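Local coordinates for protein putative solute-binding component of ABC transporter (Clostridium phytofermentans, PDB 4YS6) that probably serves as the sugar-capturing component of an ABC transporter, holding beta-D-glucopyranose between the two lobes of a periplasmic-binding-protein fold, at residues G40-T45 with E86-N91; Y136-N141 with K320-G325; E150-K155 with L239-C244. All coordinates share one frame; numbering follows the deposited sequence.

Contact 1: residues G40-T45 with E86-N91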
ATOM      1  N   GLY A  40     -19.714   5.004  -8.941  1.00 17.94           N
ATOM      2  CA  GLY A  40     -18.468   5.216  -9.640  1.00 15.81           C
ATOM      3  C   GLY A  40     -17.327   4.657  -8.814  1.00 15.09           C
ATOM      4  O   GLY A  40     -17.301   4.808  -7.590  1.00 15.90           O
ATOM      5  N   VAL A  41     -16.383   4.012  -9.486  1.00 14.86           N
ATOM      6  CA  VAL A  41     -15.235   3.432  -8.817  1.00 14.28           C
ATOM      7  C   VAL A  41     -13.995   3.873  -9.550  1.00 15.59           C
ATOM      8  O   VAL A  41     -13.817   3.539 -10.730  1.00 16.27           O
ATOM      9  CB  VAL A  41     -15.298   1.884  -8.780  1.00 15.95           C
ATOM     10  CG1 VAL A  41     -14.107   1.312  -7.996  1.00 19.16           C
ATOM     11  CG2 VAL A  41     -16.629   1.406  -8.169  1.00 16.56           C
ATOM     12  N   ALA A  42     -13.170   4.664  -8.864  1.00 13.81           N
ATOM     13  CA  ALA A  42     -11.994   5.253  -9.471  1.00 13.76           C
ATOM     14  C   ALA A  42     -10.726   4.632  -8.884  1.00 14.64           C
ATOM     15  O   ALA A  42     -10.447   4.791  -7.694  1.00 15.66           O
ATOM     16  CB  ALA A  42     -11.984   6.760  -9.266  1.00 13.98           C
HETATM   17  N   MSE A  43      -9.959   3.946  -9.726  1.00 13.42           N
HETATM   18  CA  MSE A  43      -8.730   3.268  -9.294  1.00 15.15           C
HETATM   19  C   MSE A  43      -7.507   3.981  -9.886  1.00 16.40           C
HETATM   20  O   MSE A  43      -7.619   4.627 -10.932  1.00 14.36           O
HETATM   21  CB  MSE A  43      -8.747   1.790  -9.729  1.00 15.15           C
HETATM   22  CG  MSE A  43      -9.873   0.957  -9.116  1.00 14.37           C
HETATM   23 SE   MSE A  43      -9.403   0.559  -7.280  1.00 25.16          SE
HETATM   24  CE  MSE A  43     -11.045   1.097  -6.399  1.00 38.85           C
ATOM     25  N   PRO A  44      -6.352   3.897  -9.214  1.00 12.87           N
ATOM     26  CA  PRO A  44      -5.222   4.733  -9.654  1.00 13.03           C
ATOM     27  C   PRO A  44      -4.522   4.277 -10.923  1.00 15.95           C
ATOM     28  O   PRO A  44      -4.249   5.116 -11.779  1.00 15.92           O
ATOM     29  CB  PRO A  44      -4.244   4.671  -8.468  1.00 14.05           C
ATOM     30  CG  PRO A  44      -4.621   3.428  -7.717  1.00 16.79           C
ATOM     31  CD  PRO A  44      -6.100   3.279  -7.906  1.00 15.06           C
ATOM     32  N   THR A  45      -4.263   2.984 -11.052  1.00 15.56           N
ATOM     33  CA  THR A  45      -3.516   2.471 -12.178  1.00 13.56           C
ATOM     34  C   THR A  45      -3.635   0.968 -12.216  1.00 18.64           C
ATOM     35  O   THR A  45      -3.876   0.355 -11.190  1.00 17.87           O
ATOM     36  CB  THR A  45      -2.045   2.864 -12.088  1.00 16.88           C
ATOM     37  OG1 THR A  45      -1.346   2.356 -13.216  1.00 17.57           O
ATOM     38  CG2 THR A  45      -1.414   2.293 -10.816  1.00 17.49           C
ATOM     39  N   GLU A  86     -15.017  13.631 -12.643  1.00 18.06           N
ATOM     40  CA  GLU A  86     -15.937  14.587 -13.245  1.00 19.30           C
ATOM     41  C   GLU A  86     -16.946  13.888 -14.149  1.00 21.31           C
ATOM     42  O   GLU A  86     -18.131  14.221 -14.128  1.00 22.41           O
ATOM     43  CB  GLU A  86     -15.174  15.657 -14.046  1.00 19.72           C
ATOM     44  CG  GLU A  86     -14.599  16.745 -13.172  1.00 27.81           C
ATOM     45  CD  GLU A  86     -13.738  17.744 -13.928  1.00 46.51           C
ATOM     46  OE1 GLU A  86     -13.377  17.478 -15.094  1.00 39.03           O
ATOM     47  OE2 GLU A  86     -13.419  18.798 -13.341  1.00 56.53           O
ATOM     48  N   ASN A  87     -16.466  12.939 -14.948  1.00 22.48           N
ATOM     49  CA  ASN A  87     -17.318  12.228 -15.903  1.00 22.09           C
ATOM     50  C   ASN A  87     -18.282  11.299 -15.185  1.00 25.13           C
ATOM     51  O   ASN A  87     -19.416  11.138 -15.617  1.00 26.84           O
ATOM     52  CB  ASN A  87     -16.483  11.417 -16.889  1.00 28.39           C
ATOM     53  CG  ASN A  87     -15.704  12.291 -17.858  1.00 46.43           C
ATOM     54  OD1 ASN A  87     -15.944  13.495 -17.965  1.00 42.60           O
ATOM     55  ND2 ASN A  87     -14.759  11.683 -18.569  1.00 50.75           N
HETATM   56  N   MSE A  88     -17.825  10.671 -14.104  1.00 20.54           N
HETATM   57  CA  MSE A  88     -18.719   9.834 -13.303  1.00 20.78           C
HETATM   58  C   MSE A  88     -19.885  10.656 -12.775  1.00 24.60           C
HETATM   59  O   MSE A  88     -21.036  10.221 -12.807  1.00 25.34           O
HETATM   60  CB  MSE A  88     -17.971   9.182 -12.138  1.00 18.07           C
HETATM   61  CG  MSE A  88     -17.080   8.071 -12.552  1.00 18.88           C
HETATM   62 SE   MSE A  88     -15.838   7.569 -11.120  1.00 29.38          SE
HETATM   63  CE  MSE A  88     -14.705   6.411 -12.218  1.00 21.14           C
ATOM     64  N   ILE A  89     -19.589  11.854 -12.293  1.00 20.21           N
ATOM     65  CA  ILE A  89     -20.620  12.709 -11.742  1.00 23.63           C
ATOM     66  C   ILE A  89     -21.587  13.108 -12.858  1.00 31.40           C
ATOM     67  O   ILE A  89     -22.807  13.134 -12.664  1.00 26.40           O
ATOM     68  CB  ILE A  89     -20.011  13.952 -11.078  1.00 24.08           C
ATOM     69  CG1 ILE A  89     -19.154  13.533  -9.877  1.00 22.73           C
ATOM     70  CG2 ILE A  89     -21.109  14.923 -10.645  1.00 26.97           C
ATOM     71  CD1 ILE A  89     -18.356  14.677  -9.257  1.00 26.63           C
ATOM     72  N   SER A  90     -21.033  13.412 -14.026  1.00 27.75           N
ATOM     73  CA  SER A  90     -21.832  13.839 -15.175  1.00 29.64           C
ATOM     74  C   SER A  90     -22.723  12.710 -15.676  1.00 26.75           C
ATOM     75  O   SER A  90     -23.821  12.938 -16.156  1.00 31.88           O
ATOM     76  CB  SER A  90     -20.921  14.323 -16.307  1.00 40.55           C
ATOM     77  OG  SER A  90     -20.176  15.459 -15.905  1.00 52.58           O
ATOM     78  N   ASN A  91     -22.244  11.486 -15.549  1.00 22.19           N
ATOM     79  CA  ASN A  91     -23.007  10.312 -15.956  1.00 34.05           C
ATOM     80  C   ASN A  91     -24.046   9.904 -14.929  1.00 32.65           C
ATOM     81  O   ASN A  91     -24.774   8.931 -15.137  1.00 40.12           O
ATOM     82  CB  ASN A  91     -22.079   9.130 -16.209  1.00 40.87           C
ATOM     83  CG  ASN A  91     -21.169   9.351 -17.386  1.00 64.22           C
ATOM     84  OD1 ASN A  91     -21.472  10.145 -18.281  1.00 66.50           O
ATOM     85  ND2 ASN A  91     -20.043   8.646 -17.402  1.00 75.80           N
TER
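The mixed sheet of one lobe carries helix 78-90 on one of its faces, and at this point the selenomethionine Met88 reaches down from the helix onto the backbone of Gly40 and Val41. With its CG anti to the carbonyl carbon (chi1 -74°) and the chain extended beyond that, the side chain spans the gap between the two elements, whose local axes pass 9.1 Å apart. Its SE settles over the start of the strand segment, 3.8 Å from Gly40 CA. Because Gly40 carries no side chain, the selenium can rest directly on the main chain. The terminal CE goes one step further along the strand: it lies 3.4 Å from Val41 O and 4.0 Å from Ala42 CB, so the methyl group ends between a backbone carbonyl and a small apolar side chain. Strand 40-43 and helix 86-90 run almost exactly antiparallel, at 173°. This is the geometry of a beta-alpha-beta crossover: helix 78-90 links strand 68-73 to strand 95-98, and strand 38-43 lies between those two strands in the sheet. Met88 accordingly also touches Asp70 and Gln72 of strand 68-73, and Cys93 in the loop leading to strand 95-98. Backbone hydrogen bonds tie Gly40 to Leu95 and Val97 on one flank of the strand, and Val41 to Asp70 and Gln72 on the other. Val41 points away from Met88, its side chain packing on Leu62 of helix 50-64, which covers the opposite face of the sheet.

Contact 2: residues Y136-N141 with K320-G325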
ATOM      1  N   TYR A 136     -13.914   5.978   5.138  1.00 12.33           N
ATOM      2  CA  TYR A 136     -12.602   5.481   4.720  1.00 11.86           C
ATOM      3  C   TYR A 136     -12.573   3.982   5.011  1.00 12.75           C
ATOM      4  O   TYR A 136     -12.877   3.556   6.129  1.00 12.85           O
ATOM      5  CB  TYR A 136     -11.503   6.212   5.478  1.00 11.83           C
ATOM      6  CG  TYR A 136     -10.074   5.812   5.197  1.00 11.42           C
ATOM      7  CD1 TYR A 136      -9.644   5.508   3.923  1.00 11.06           C
ATOM      8  CD2 TYR A 136      -9.143   5.773   6.233  1.00 11.48           C
ATOM      9  CE1 TYR A 136      -8.309   5.185   3.677  1.00 11.16           C
ATOM     10  CE2 TYR A 136      -7.834   5.452   6.012  1.00 11.53           C
ATOM     11  CZ  TYR A 136      -7.408   5.160   4.756  1.00 12.21           C
ATOM     12  OH  TYR A 136      -6.071   4.849   4.578  1.00 12.08           O
ATOM     13  N   ALA A 137     -12.197   3.197   4.005  1.00 12.53           N
ATOM     14  CA  ALA A 137     -12.020   1.758   4.153  1.00 12.01           C
ATOM     15  C   ALA A 137     -10.608   1.409   3.787  1.00 13.30           C
ATOM     16  O   ALA A 137     -10.159   1.737   2.694  1.00 12.80           O
ATOM     17  CB  ALA A 137     -12.949   1.018   3.272  1.00 16.37           C
ATOM     18  N   THR A 138      -9.909   0.705   4.663  1.00 11.25           N
ATOM     19  CA  THR A 138      -8.504   0.402   4.396  1.00 10.88           C
ATOM     20  C   THR A 138      -8.071  -0.798   5.252  1.00 11.05           C
ATOM     21  O   THR A 138      -8.891  -1.390   5.959  1.00 13.47           O
ATOM     22  CB  THR A 138      -7.646   1.646   4.671  1.00 10.87           C
ATOM     23  OG1 THR A 138      -6.301   1.426   4.231  1.00 14.81           O
ATOM     24  CG2 THR A 138      -7.666   1.981   6.154  1.00 15.59           C
ATOM     25  N   PHE A 139      -6.812  -1.194   5.134  1.00 12.80           N
ATOM     26  CA  PHE A 139      -6.203  -2.111   6.085  1.00 13.47           C
ATOM     27  C   PHE A 139      -5.535  -1.279   7.166  1.00 12.27           C
ATOM     28  O   PHE A 139      -5.385  -0.059   7.040  1.00 15.43           O
ATOM     29  CB  PHE A 139      -5.217  -3.064   5.373  1.00 12.44           C
ATOM     30  CG  PHE A 139      -5.911  -4.040   4.486  1.00 11.60           C
ATOM     31  CD1 PHE A 139      -6.306  -3.667   3.214  1.00 14.91           C
ATOM     32  CD2 PHE A 139      -6.218  -5.309   4.933  1.00 15.58           C
ATOM     33  CE1 PHE A 139      -7.003  -4.544   2.399  1.00 16.78           C
ATOM     34  CE2 PHE A 139      -6.910  -6.188   4.098  1.00 18.19           C
ATOM     35  CZ  PHE A 139      -7.310  -5.788   2.855  1.00 15.96           C
ATOM     36  N   ASP A 140      -5.178  -1.909   8.270  1.00 13.14           N
ATOM     37  CA  ASP A 140      -4.526  -1.177   9.354  1.00 12.43           C
ATOM     38  C   ASP A 140      -3.092  -0.871   8.951  1.00 12.80           C
ATOM     39  O   ASP A 140      -2.172  -1.693   9.138  1.00 14.68           O
ATOM     40  CB  ASP A 140      -4.594  -2.004  10.628  1.00 13.89           C
ATOM     41  CG  ASP A 140      -4.098  -1.252  11.844  1.00 19.36           C
ATOM     42  OD1 ASP A 140      -3.365  -0.255  11.708  1.00 16.73           O
ATOM     43  OD2 ASP A 140      -4.468  -1.674  12.946  1.00 20.61           O
ATOM     44  N   ASN A 141      -2.904   0.301   8.343  1.00 11.60           N
ATOM     45  CA  ASN A 141      -1.641   0.620   7.709  1.00 11.91           C
ATOM     46  C   ASN A 141      -0.491   0.814   8.704  1.00 14.63           C
ATOM     47  O   ASN A 141       0.637   0.411   8.425  1.00 12.81           O
ATOM     48  CB  ASN A 141      -1.808   1.859   6.851  1.00 12.78           C
ATOM     49  CG  ASN A 141      -2.859   1.665   5.796  1.00 14.77           C
ATOM     50  OD1 ASN A 141      -2.722   0.785   4.959  1.00 17.05           O
ATOM     51  ND2 ASN A 141      -3.950   2.411   5.887  1.00 14.03           N
ATOM     52  N   LYS A 320     -10.641   7.375  15.185  1.00 19.65           N
ATOM     53  CA  LYS A 320      -9.613   7.990  16.018  1.00 21.66           C
ATOM     54  C   LYS A 320      -8.236   8.027  15.341  1.00 25.58           C
ATOM     55  O   LYS A 320      -7.387   8.853  15.701  1.00 22.65           O
ATOM     56  CB  LYS A 320      -9.512   7.245  17.357  1.00 31.56           C
ATOM     57  CG  LYS A 320      -9.258   5.745  17.216  1.00 28.26           C
ATOM     58  CD  LYS A 320      -9.372   5.018  18.552  1.00 33.06           C
ATOM     59  CE  LYS A 320      -9.392   3.502  18.354  1.00 42.99           C
ATOM     60  NZ  LYS A 320      -9.478   2.772  19.649  1.00 52.68           N
ATOM     61  N   SER A 321      -8.007   7.160  14.356  1.00 18.29           N
ATOM     62  CA  SER A 321      -6.665   7.020  13.791  1.00 17.27           C
ATOM     63  C   SER A 321      -6.393   7.906  12.588  1.00 15.33           C
ATOM     64  O   SER A 321      -5.243   8.287  12.345  1.00 18.00           O
ATOM     65  CB  SER A 321      -6.399   5.575  13.361  1.00 23.13           C
ATOM     66  OG  SER A 321      -6.358   4.706  14.483  1.00 23.42           O
ATOM     67  N   TYR A 322      -7.434   8.209  11.819  1.00 13.96           N
ATOM     68  CA  TYR A 322      -7.237   8.864  10.526  1.00 14.30           C
ATOM     69  C   TYR A 322      -7.906  10.230  10.476  1.00 17.36           C
ATOM     70  O   TYR A 322      -9.117  10.352  10.337  1.00 18.41           O
ATOM     71  CB  TYR A 322      -7.749   7.959   9.414  1.00 12.50           C
ATOM     72  CG  TYR A 322      -6.821   6.792   9.186  1.00 13.18           C
ATOM     73  CD1 TYR A 322      -5.619   6.953   8.493  1.00 16.68           C
ATOM     74  CD2 TYR A 322      -7.106   5.534   9.696  1.00 13.67           C
ATOM     75  CE1 TYR A 322      -4.768   5.886   8.293  1.00 16.35           C
ATOM     76  CE2 TYR A 322      -6.245   4.467   9.488  1.00 14.10           C
ATOM     77  CZ  TYR A 322      -5.082   4.651   8.804  1.00 17.86           C
ATOM     78  OH  TYR A 322      -4.238   3.579   8.620  1.00 20.36           O
ATOM     79  N   ASP A 323      -7.071  11.247  10.620  1.00 13.41           N
ATOM     80  CA  ASP A 323      -7.471  12.643  10.452  1.00 16.02           C
ATOM     81  C   ASP A 323      -7.029  13.056   9.068  1.00 12.66           C
ATOM     82  O   ASP A 323      -5.840  12.942   8.738  1.00 16.81           O
ATOM     83  CB  ASP A 323      -6.817  13.502  11.532  1.00 22.13           C
ATOM     84  CG  ASP A 323      -7.275  14.955  11.513  1.00 34.32           C
ATOM     85  OD1 ASP A 323      -7.483  15.534  10.425  1.00 21.53           O
ATOM     86  OD2 ASP A 323      -7.422  15.524  12.616  1.00 39.65           O
ATOM     87  N   ASN A 324      -7.947  13.487   8.222  1.00 15.53           N
ATOM     88  CA  ASN A 324      -7.556  13.784   6.847  1.00 13.77           C
ATOM     89  C   ASN A 324      -7.141  15.236   6.642  1.00 17.42           C
ATOM     90  O   ASN A 324      -6.942  15.679   5.515  1.00 16.05           O
ATOM     91  CB  ASN A 324      -8.682  13.408   5.875  1.00 12.79           C
ATOM     92  CG  ASN A 324      -9.736  14.486   5.728  1.00 13.18           C
ATOM     93  OD1 ASN A 324     -10.039  15.252   6.665  1.00 15.21           O
ATOM     94  ND2 ASN A 324     -10.348  14.528   4.544  1.00 13.47           N
ATOM     95  N   GLY A 325      -6.998  15.980   7.723  1.00 16.15           N
ATOM     96  CA  GLY A 325      -6.645  17.393   7.626  1.00 21.02           C
ATOM     97  C   GLY A 325      -7.840  18.291   7.881  1.00 22.13           C
ATOM     98  O   GLY A 325      -7.703  19.391   8.406  1.00 21.54           O
TER
HETATM   99  O   HOH W   1      -3.527   2.308  10.847  1.00 16.60           O
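Tyr136 drives its ring edge into the face of Tyr322, a T-shaped pair with centroids 4.9 Å apart and planes at 79°. The leading atom is Tyr136 CE2, poised over the centre of the Tyr322 ring and 3.6 Å from its CG; the tyrosine reaches this point with its own CG anti to the backbone N (chi1 179°). At the phenolic end, Asn141 ND2 donates to Tyr322 OH over 3.0 Å, a bent bond (147°) with the oxygen tilted from the amide plane. The same nitrogen donates more straight-on to Thr138 OG1, at 3.0 Å and close to that plane, and the two bonds together fix the rotation of the amide. Water 1 links Tyr322 OH to Asp140 OD1, 2.7 Å from each. Tyr136 to Asn141 sit where strand 135-139 leaves the sheet of one lobe and helix 141-155 begins, a crossing between lobes of the kind that forms the hinge in periplasmic binding proteins; Tyr322 comes from the loop before strand 331-339. Asp140 is the helix N-cap, its OD1 also accepting from Met143 N. Further out, Tyr136 OH and Thr138 OG1 both hydrogen-bond to the backbone O of Asp124, a glucose-pocket residue, while Phe181 of helix 177-195 stacks on Tyr322. The loop beyond Tyr322 is shaped by an Asx turn, in which Asp323 OD1 accepts from Gly325 N at 2.8 Å.

Contact 3: residues E150-K155 with L239-C244. With NA (sodium ion), chain F.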
ATOM      1  N   GLU A 150       9.070  -5.063  13.026  1.00 14.24           N
ATOM      2  CA  GLU A 150       9.294  -6.129  13.994  1.00 13.32           C
ATOM      3  C   GLU A 150       9.971  -7.316  13.337  1.00 16.39           C
ATOM      4  O   GLU A 150      10.728  -8.046  13.992  1.00 14.59           O
ATOM      5  CB  GLU A 150       7.975  -6.560  14.627  1.00 16.58           C
ATOM      6  CG  GLU A 150       7.449  -5.535  15.617  1.00 22.70           C
ATOM      7  CD  GLU A 150       6.149  -5.932  16.279  1.00 61.29           C
ATOM      8  OE1 GLU A 150       5.874  -5.408  17.382  1.00 73.42           O
ATOM      9  OE2 GLU A 150       5.401  -6.754  15.704  1.00 74.99           O
ATOM     10  N   TYR A 151       9.692  -7.534  12.058  1.00 16.37           N
ATOM     11  CA  TYR A 151      10.339  -8.641  11.332  1.00 14.49           C
ATOM     12  C   TYR A 151      11.844  -8.417  11.266  1.00 13.98           C
ATOM     13  O   TYR A 151      12.627  -9.307  11.568  1.00 13.39           O
ATOM     14  CB  TYR A 151       9.765  -8.802   9.916  1.00 15.57           C
ATOM     15  CG  TYR A 151      10.347 -10.004   9.222  1.00 13.36           C
ATOM     16  CD1 TYR A 151       9.849 -11.275   9.462  1.00 18.78           C
ATOM     17  CD2 TYR A 151      11.424  -9.875   8.362  1.00 17.25           C
ATOM     18  CE1 TYR A 151      10.386 -12.384   8.837  1.00 18.98           C
ATOM     19  CE2 TYR A 151      11.973 -10.979   7.746  1.00 18.05           C
ATOM     20  CZ  TYR A 151      11.444 -12.227   7.979  1.00 20.51           C
ATOM     21  OH  TYR A 151      12.014 -13.327   7.376  1.00 22.44           O
ATOM     22  N   ILE A 152      12.249  -7.213  10.878  1.00 13.83           N
ATOM     23  CA  ILE A 152      13.660  -6.868  10.812  1.00 12.74           C
ATOM     24  C   ILE A 152      14.289  -6.905  12.203  1.00 17.13           C
ATOM     25  O   ILE A 152      15.370  -7.453  12.378  1.00 14.96           O
ATOM     26  CB  ILE A 152      13.840  -5.481  10.172  1.00 11.98           C
ATOM     27  CG1 ILE A 152      13.478  -5.575   8.682  1.00 13.55           C
ATOM     28  CG2 ILE A 152      15.262  -4.977  10.354  1.00 12.13           C
ATOM     29  CD1 ILE A 152      13.476  -4.286   7.930  1.00 16.80           C
ATOM     30  N   LYS A 153      13.603  -6.335  13.188  1.00 12.96           N
ATOM     31  CA  LYS A 153      14.098  -6.352  14.567  1.00 11.52           C
ATOM     32  C   LYS A 153      14.342  -7.791  15.077  1.00 12.70           C
ATOM     33  O   LYS A 153      15.357  -8.070  15.723  1.00 16.19           O
ATOM     34  CB  LYS A 153      13.115  -5.633  15.485  1.00 15.21           C
ATOM     35  CG  LYS A 153      13.466  -5.752  16.958  1.00 17.80           C
ATOM     36  CD  LYS A 153      12.587  -4.825  17.800  1.00 23.14           C
ATOM     37  CE  LYS A 153      12.784  -5.071  19.281  1.00 34.30           C
ATOM     38  NZ  LYS A 153      12.059  -4.064  20.125  1.00 49.80           N
ATOM     39  N   GLU A 154      13.409  -8.697  14.785  1.00 12.64           N
ATOM     40  CA  GLU A 154      13.540 -10.096  15.186  1.00 15.46           C
ATOM     41  C   GLU A 154      14.671 -10.776  14.443  1.00 16.38           C
ATOM     42  O   GLU A 154      15.466 -11.447  15.056  1.00 14.45           O
ATOM     43  CB  GLU A 154      12.242 -10.867  14.937  1.00 18.63           C
ATOM     44  CG  GLU A 154      11.248 -10.784  16.074  1.00 47.21           C
ATOM     45  CD  GLU A 154      11.662 -11.630  17.265  1.00 62.38           C
ATOM     46  OE1 GLU A 154      12.608 -12.433  17.132  1.00 61.74           O
ATOM     47  OE2 GLU A 154      11.042 -11.491  18.338  1.00 76.40           O
ATOM     48  N   LYS A 155      14.766 -10.608  13.131  1.00 13.78           N
ATOM     49  CA  LYS A 155      15.739 -11.381  12.361  1.00 13.32           C
ATOM     50  C   LYS A 155      17.159 -10.860  12.552  1.00 13.26           C
ATOM     51  O   LYS A 155      18.136 -11.617  12.396  1.00 14.53           O
ATOM     52  CB  LYS A 155      15.364 -11.391  10.873  1.00 14.50           C
ATOM     53  CG  LYS A 155      14.166 -12.270  10.526  1.00 24.13           C
ATOM     54  CD  LYS A 155      14.385 -13.716  10.913  1.00 32.02           C
ATOM     55  CE  LYS A 155      13.256 -14.615  10.448  1.00 43.63           C
ATOM     56  NZ  LYS A 155      13.409 -15.960  11.050  1.00 49.00           N
ATOM     57  N   LEU A 239      25.041  -5.782   3.068  1.00 16.65           N
ATOM     58  CA  LEU A 239      23.776  -5.125   3.283  1.00 15.77           C
ATOM     59  C   LEU A 239      22.928  -6.104   4.062  1.00 20.20           C
ATOM     60  O   LEU A 239      22.645  -7.192   3.570  1.00 20.41           O
ATOM     61  CB  LEU A 239      23.140  -4.757   1.943  1.00 16.78           C
ATOM     62  CG  LEU A 239      21.762  -4.150   1.981  1.00 16.84           C
ATOM     63  CD1 LEU A 239      21.735  -2.942   2.853  1.00 14.77           C
ATOM     64  CD2 LEU A 239      21.353  -3.781   0.564  1.00 21.74           C
ATOM     65  N   ASP A 240      22.568  -5.754   5.294  1.00 16.07           N
ATOM     66  CA  ASP A 240      21.914  -6.721   6.181  1.00 14.53           C
ATOM     67  C   ASP A 240      20.389  -6.730   6.027  1.00 16.17           C
ATOM     68  O   ASP A 240      19.763  -7.784   6.163  1.00 13.14           O
ATOM     69  CB  ASP A 240      22.281  -6.437   7.636  1.00 15.07           C
ATOM     70  CG  ASP A 240      23.779  -6.632   7.911  1.00 19.86           C
ATOM     71  OD1 ASP A 240      24.220  -7.803   7.935  1.00 25.67           O
ATOM     72  OD2 ASP A 240      24.529  -5.635   8.058  1.00 20.96           O
ATOM     73  N   ALA A 241      19.796  -5.569   5.740  1.00 13.48           N
ATOM     74  CA  ALA A 241      18.353  -5.481   5.574  1.00 11.04           C
ATOM     75  C   ALA A 241      17.949  -4.332   4.691  1.00 14.32           C
ATOM     76  O   ALA A 241      18.577  -3.271   4.722  1.00 14.37           O
ATOM     77  CB  ALA A 241      17.655  -5.340   6.936  1.00 10.86           C
ATOM     78  N   VAL A 242      16.886  -4.549   3.914  1.00 11.16           N
ATOM     79  CA  VAL A 242      16.221  -3.451   3.204  1.00 11.02           C
ATOM     80  C   VAL A 242      14.752  -3.420   3.613  1.00 13.24           C
ATOM     81  O   VAL A 242      13.982  -4.330   3.321  1.00 14.30           O
ATOM     82  CB  VAL A 242      16.334  -3.578   1.676  1.00 14.70           C
ATOM     83  CG1 VAL A 242      15.903  -2.269   0.996  1.00 12.59           C
ATOM     84  CG2 VAL A 242      17.763  -3.897   1.269  1.00 15.63           C
ATOM     85  N   LEU A 243      14.386  -2.364   4.314  1.00 11.09           N
ATOM     86  CA  LEU A 243      13.003  -2.118   4.666  1.00 10.40           C
ATOM     87  C   LEU A 243      12.309  -1.544   3.452  1.00 12.65           C
ATOM     88  O   LEU A 243      12.583  -0.403   3.068  1.00 13.12           O
ATOM     89  CB  LEU A 243      12.922  -1.156   5.850  1.00 12.98           C
ATOM     90  CG  LEU A 243      11.548  -0.604   6.175  1.00 14.87           C
ATOM     91  CD1 LEU A 243      10.631  -1.781   6.560  1.00 15.11           C
ATOM     92  CD2 LEU A 243      11.671   0.423   7.307  1.00 14.20           C
ATOM     93  N   CYS A 244      11.461  -2.355   2.828  1.00 14.16           N
ATOM     94  CA  CYS A 244      10.633  -1.897   1.718  1.00 13.40           C
ATOM     95  C   CYS A 244       9.202  -1.886   2.186  1.00 11.74           C
ATOM     96  O   CYS A 244       8.714  -2.902   2.679  1.00 13.95           O
ATOM     97  CB  CYS A 244      10.743  -2.795   0.502  1.00 13.98           C
ATOM     98  SG  CYS A 244      12.428  -2.864  -0.149  1.00 15.88           S
TER
HETATM   99 NA    NA F 405      15.728 -12.980  16.818  1.00 36.81          NA
HETATM  100  O   HOH W   2      16.286 -14.534  18.533  1.00 56.11           O
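Ile152 carries the whole of this contact from the helix side, pressing its two branches on Ala241 and Leu243 of the neighbouring strand. CG1 stands anti to the carbonyl carbon (chi1 -69°) and the branch continues extended toward the strand, which brings CD1 to 3.8 Å from Leu243 CB and 4.0 Å from Leu243 CD1; the two side chains meet at about a right angle. The other branch packs less closely, with CG2 4.2 Å from Ala241 CB. Val242, between them in sequence, points away from the helix, and its side chain touches Phe170 of strand 165-170. The pattern is helix-on-sheet packing in an alpha/beta lobe: helix 141-155 lies against the parallel sheet in which strand 241-244 has strands 165-170 and 267-268 as neighbours, and Ile267 of the latter also touches Ile152 and Ala241. On the flank of the helix beside Ile267, Lys155 CG lies above one face of the Tyr151 ring, offset toward the rim. The solvent side is quite different. There Glu154 is exposed, and its O binds a sodium ion at 2.4 Å, together with water 2 at 2.4 Å and Asn157 OD1. The Glu154 chain, folded at chi2 (-74°), leaves OE1 3.2 Å from the ion, longer than these bonds, though its charge may still favour the cation. Between the two segments, then, the packing is purely aliphatic and rests on fit of shape, whereas outside a cation probably offsets the partial negative charge of carbonyls at the helix's C-terminal end.

How the contacts relate
The three contacts follow the molecule from one lobe across to the other. Contacts 1 and 2 reach the same mixed sheet, with centres about 22 Å apart, whereas contact 3 belongs to the four-stranded parallel sheet of the second lobe. Contacts 1 and 3 lie on opposite sides of the chain's centre, about 39 Å between centres. Contact 2 stands nearest the sugar, the Asn141 side chain being about 5 Å from the glucose, against about 14 Å for Ala42 and 13 Å for Leu243. Helix 141-155 joins contacts 2 and 3 directly, and contact 3 is nested within the chain loop that contact 2 closes.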